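Local coordinates for hypothetical oxidoreductase YDHF (Escherichia coli, PDB 1OG6), which binds NADPH and probably acts as an oxidoreductase of the aldo-keto reductase family, though its natural substrate is not established, at residues C[47-52]-C[76-81]. Numbering follows the deposited sequence.
Sequences TTVDHA and ERMEIV. With NAP (NADP nicotinamide-adenine-dinucleotide phosphate), chain F.
Glu79 bends back over the start of the neighbouring strand and presents one carboxylate oxygen, OE2, to the hydroxyls of two consecutive threonines. Thr47 OG1 donates from 2.9 Å to the syn lone pair of Glu79 OE2, whereas Thr48 OG1, 3.1 Å from the same OE2, comes from above the carboxylate plane, 64° out of it. The bend at chi2 (88°) brings the carboxylate within bonding distance of both hydroxyls. OE1 forms a salt bridge with Arg4, and Thr48 OG1 accepts from Ser15 N; their antiparallel strands, 4-6 and 13-20, are consistent with the N-terminal hairpin that closes the barrel floor in aldo-keto reductases. Were Glu79 an alanine, the two threonine hydroxyls would probably lose their shared acceptor and Arg4 its carboxylate mate.

Alongside this polar cluster the backbones pair in parallel: Val49 N reaches Glu79 O at 2.8 Å, and Val81 N returns to Val49 O at 2.9 Å. On the helix-facing side, Val49 and Ile80 lie side by side, CG2 to CG1 3.9 Å. On the opposite face, Val81 CG2 meets Thr48 CG2 at 3.9 Å, while its CG1 packs against Asp50 OD1. Ending strand 48-50, Asp50 (CG anti to the backbone N, chi1 -169°) holds the cofactor: OD2 accepts a hydrogen bond from nicotinamide-ribose O2D at 2.9 Å and forms a salt bridge with Lys83. Tyr55, the probable proton donor, lies close by, consistent with the family's Asp-Tyr-Lys-His active site. Strands 48-50 and 79-87, linked by helices 55-58 and 60-69, form a right-handed beta-alpha-beta crossover, the repeating unit of this family's TIM barrel.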
loop_
_atom_site.group_PDB
_atom_site.type_symbol
_atom_site.label_atom_id
_atom_site.label_comp_id
_atom_site.label_asym_id
_atom_site.label_seq_id
_atom_site.Cartn_x
_atom_site.Cartn_y
_atom_site.Cartn_z
ATOM N N THR C 47 -12.238 -10.114 -31.196
ATOM C CA THR C 47 -12.532 -8.871 -31.880
ATOM C C THR C 47 -11.757 -7.679 -31.341
ATOM O O THR C 47 -11.611 -6.669 -32.030
ATOM C CB THR C 47 -14.029 -8.565 -31.799
ATOM O OG1 THR C 47 -14.425 -8.511 -30.425
ATOM C CG2 THR C 47 -14.832 -9.644 -32.515
ATOM N N THR C 48 -11.264 -7.791 -30.112
ATOM C CA THR C 48 -10.514 -6.702 -29.505
ATOM C C THR C 48 -9.068 -6.790 -29.941
ATOM O O THR C 48 -8.446 -7.835 -29.800
ATOM C CB THR C 48 -10.551 -6.786 -27.981
ATOM O OG1 THR C 48 -11.885 -7.062 -27.561
ATOM C CG2 THR C 48 -10.101 -5.481 -27.358
ATOM N N VAL C 49 -8.533 -5.702 -30.485
ATOM C CA VAL C 49 -7.140 -5.692 -30.900
ATOM C C VAL C 49 -6.382 -4.658 -30.077
ATOM O O VAL C 49 -6.860 -3.543 -29.856
ATOM C CB VAL C 49 -6.978 -5.385 -32.405
ATOM C CG1 VAL C 49 -7.762 -6.396 -33.224
ATOM C CG2 VAL C 49 -7.411 -3.966 -32.696
ATOM N N ASP C 50 -5.199 -5.052 -29.617
ATOM C CA ASP C 50 -4.352 -4.204 -28.794
ATOM C C ASP C 50 -3.270 -3.510 -29.614
ATOM O O ASP C 50 -2.628 -4.133 -30.455
ATOM C CB ASP C 50 -3.703 -5.052 -27.706
ATOM C CG ASP C 50 -3.022 -4.223 -26.653
ATOM O OD1 ASP C 50 -3.730 -3.478 -25.944
ATOM O OD2 ASP C 50 -1.781 -4.318 -26.538
ATOM N N HIS C 51 -3.076 -2.221 -29.351
ATOM C CA HIS C 51 -2.079 -1.411 -30.039
ATOM C C HIS C 51 -1.490 -0.399 -29.087
ATOM O O HIS C 51 -1.919 -0.297 -27.944
ATOM C CB HIS C 51 -2.720 -0.659 -31.191
ATOM C CG HIS C 51 -2.811 -1.453 -32.446
ATOM N ND1 HIS C 51 -1.698 -1.824 -33.167
ATOM C CD2 HIS C 51 -3.876 -1.971 -33.097
ATOM C CE1 HIS C 51 -2.074 -2.537 -34.211
ATOM N NE2 HIS C 51 -3.390 -2.640 -34.191
ATOM N N ALA C 52 -0.513 0.364 -29.565
ATOM C CA ALA C 52 0.097 1.392 -28.734
ATOM C C ALA C 52 0.900 2.440 -29.493
ATOM O O ALA C 52 1.313 2.252 -30.639
ATOM C CB ALA C 52 0.965 0.757 -27.658
ATOM N N GLU C 76 -15.859 -2.002 -38.034
ATOM C CA GLU C 76 -17.034 -2.217 -37.187
ATOM C C GLU C 76 -16.999 -3.536 -36.421
ATOM O O GLU C 76 -17.647 -3.685 -35.387
ATOM C CB GLU C 76 -18.330 -2.181 -38.005
ATOM C CG GLU C 76 -18.295 -1.358 -39.274
ATOM C CD GLU C 76 -17.899 -2.185 -40.482
ATOM O OE1 GLU C 76 -18.538 -3.236 -40.719
ATOM O OE2 GLU C 76 -16.956 -1.778 -41.197
ATOM N N ARG C 77 -16.238 -4.493 -36.930
ATOM C CA ARG C 77 -16.153 -5.805 -36.310
ATOM C C ARG C 77 -15.143 -5.950 -35.184
ATOM O O ARG C 77 -14.954 -7.048 -34.667
ATOM C CB ARG C 77 -15.839 -6.849 -37.374
ATOM C CG ARG C 77 -16.853 -6.918 -38.485
ATOM C CD ARG C 77 -16.507 -8.066 -39.397
ATOM N NE ARG C 77 -16.485 -9.328 -38.666
ATOM C CZ ARG C 77 -15.950 -10.450 -39.134
ATOM N NH1 ARG C 77 -15.386 -10.468 -40.335
ATOM N NH2 ARG C 77 -15.983 -11.555 -38.401
ATOM N N MET C 78 -14.498 -4.861 -34.790
ATOM C CA MET C 78 -13.489 -4.942 -33.742
ATOM C C MET C 78 -13.455 -3.740 -32.817
ATOM O O MET C 78 -14.102 -2.720 -33.059
ATOM C CB MET C 78 -12.114 -5.105 -34.382
ATOM C CG MET C 78 -11.796 -4.002 -35.370
ATOM S SD MET C 78 -10.370 -4.339 -36.407
ATOM C CE MET C 78 -9.421 -2.874 -36.104
ATOM N N GLU C 79 -12.696 -3.887 -31.742
ATOM C CA GLU C 79 -12.517 -2.823 -30.777
ATOM C C GLU C 79 -11.031 -2.526 -30.838
ATOM O O GLU C 79 -10.213 -3.439 -30.763
ATOM C CB GLU C 79 -12.892 -3.275 -29.364
ATOM C CG GLU C 79 -14.328 -3.721 -29.197
ATOM C CD GLU C 79 -14.528 -5.189 -29.502
ATOM O OE1 GLU C 79 -15.671 -5.675 -29.395
ATOM O OE2 GLU C 79 -13.539 -5.864 -29.844
ATOM N N ILE C 80 -10.673 -1.259 -30.995
ATOM C CA ILE C 80 -9.272 -0.896 -31.059
ATOM C C ILE C 80 -8.840 -0.289 -29.733
ATOM O O ILE C 80 -9.498 0.597 -29.184
ATOM C CB ILE C 80 -9.009 0.072 -32.234
ATOM C CG1 ILE C 80 -9.313 -0.644 -33.549
ATOM C CG2 ILE C 80 -7.574 0.523 -32.244
ATOM C CD1 ILE C 80 -8.961 0.133 -34.783
ATOM N N VAL C 81 -7.742 -0.815 -29.205
ATOM C CA VAL C 81 -7.179 -0.356 -27.945
ATOM C C VAL C 81 -5.789 0.171 -28.255
ATOM O O VAL C 81 -5.030 -0.453 -28.994
ATOM C CB VAL C 81 -7.047 -1.520 -26.931
ATOM C CG1 VAL C 81 -6.351 -1.040 -25.683
ATOM C CG2 VAL C 81 -8.401 -2.075 -26.588
HETATM P PA NAP F . 3.180 -13.359 -24.933
HETATM O O1A NAP F . 3.983 -13.802 -23.861
HETATM O O2A NAP F . 1.718 -13.691 -25.143
HETATM O O5B NAP F . 3.875 -13.753 -26.324
HETATM C C5B NAP F . 4.371 -15.103 -26.458
HETATM C C4B NAP F . 5.535 -14.985 -27.500
HETATM O O4B NAP F . 6.032 -16.378 -27.577
HETATM C C3B NAP F . 5.093 -14.669 -28.953
HETATM O O3B NAP F . 6.052 -13.741 -29.447
HETATM C C2B NAP F . 5.140 -15.969 -29.732
HETATM O O2B NAP F . 5.752 -15.845 -31.014
HETATM C C1B NAP F . 5.957 -16.957 -28.850
HETATM N N9A NAP F . 5.284 -18.246 -28.783
HETATM C C8A NAP F . 3.951 -18.579 -28.624
HETATM N N7A NAP F . 3.713 -19.878 -28.610
HETATM C C5A NAP F . 4.978 -20.429 -28.771
HETATM C C6A NAP F . 5.373 -21.777 -28.836
HETATM N N6A NAP F . 4.579 -22.862 -28.754
HETATM N N1A NAP F . 6.746 -22.034 -29.006
HETATM N N3A NAP F . 7.310 -19.644 -29.044
HETATM C C4A NAP F . 5.951 -19.417 -28.878
HETATM O O3 NAP F . 3.217 -11.771 -24.952
HETATM P PN NAP F . 4.111 -10.742 -25.743
HETATM O O1N NAP F . 5.159 -9.949 -25.091
HETATM O O2N NAP F . 3.462 -10.346 -27.031
HETATM O O5D NAP F . 3.219 -9.620 -24.984
HETATM C C5D NAP F . 1.748 -9.701 -24.822
HETATM C C4D NAP F . 1.041 -8.532 -25.490
HETATM O O4D NAP F . 0.788 -7.427 -24.584
HETATM C C3D NAP F . 1.702 -7.904 -26.769
HETATM O O3D NAP F . 1.159 -8.452 -27.975
HETATM O O2D NAP F . 0.487 -5.855 -27.501
HETATM C C1D NAP F . 1.120 -6.149 -25.213
HETATM N N1N NAP F . 2.159 -5.447 -24.370
HETATM C C2N NAP F . 1.800 -4.421 -23.458
HETATM C C3N NAP F . 2.803 -3.785 -22.726
HETATM C C7N NAP F . 2.410 -2.675 -21.741
HETATM O O7N NAP F . 3.311 -2.154 -21.136
HETATM N N7N NAP F . 1.164 -2.321 -21.574
HETATM C C4N NAP F . 4.216 -4.153 -22.881
HETATM C C5N NAP F . 4.538 -5.191 -23.803
HETATM C C6N NAP F . 3.527 -5.853 -24.561
HETATM P P2B NAP F . 5.257 -16.639 -32.334
HETATM O O1X NAP F . 3.960 -16.451 -33.114
HETATM O O2X NAP F . 6.477 -17.219 -33.011
HETATM O O3X NAP F . 5.501 -15.261 -32.909
#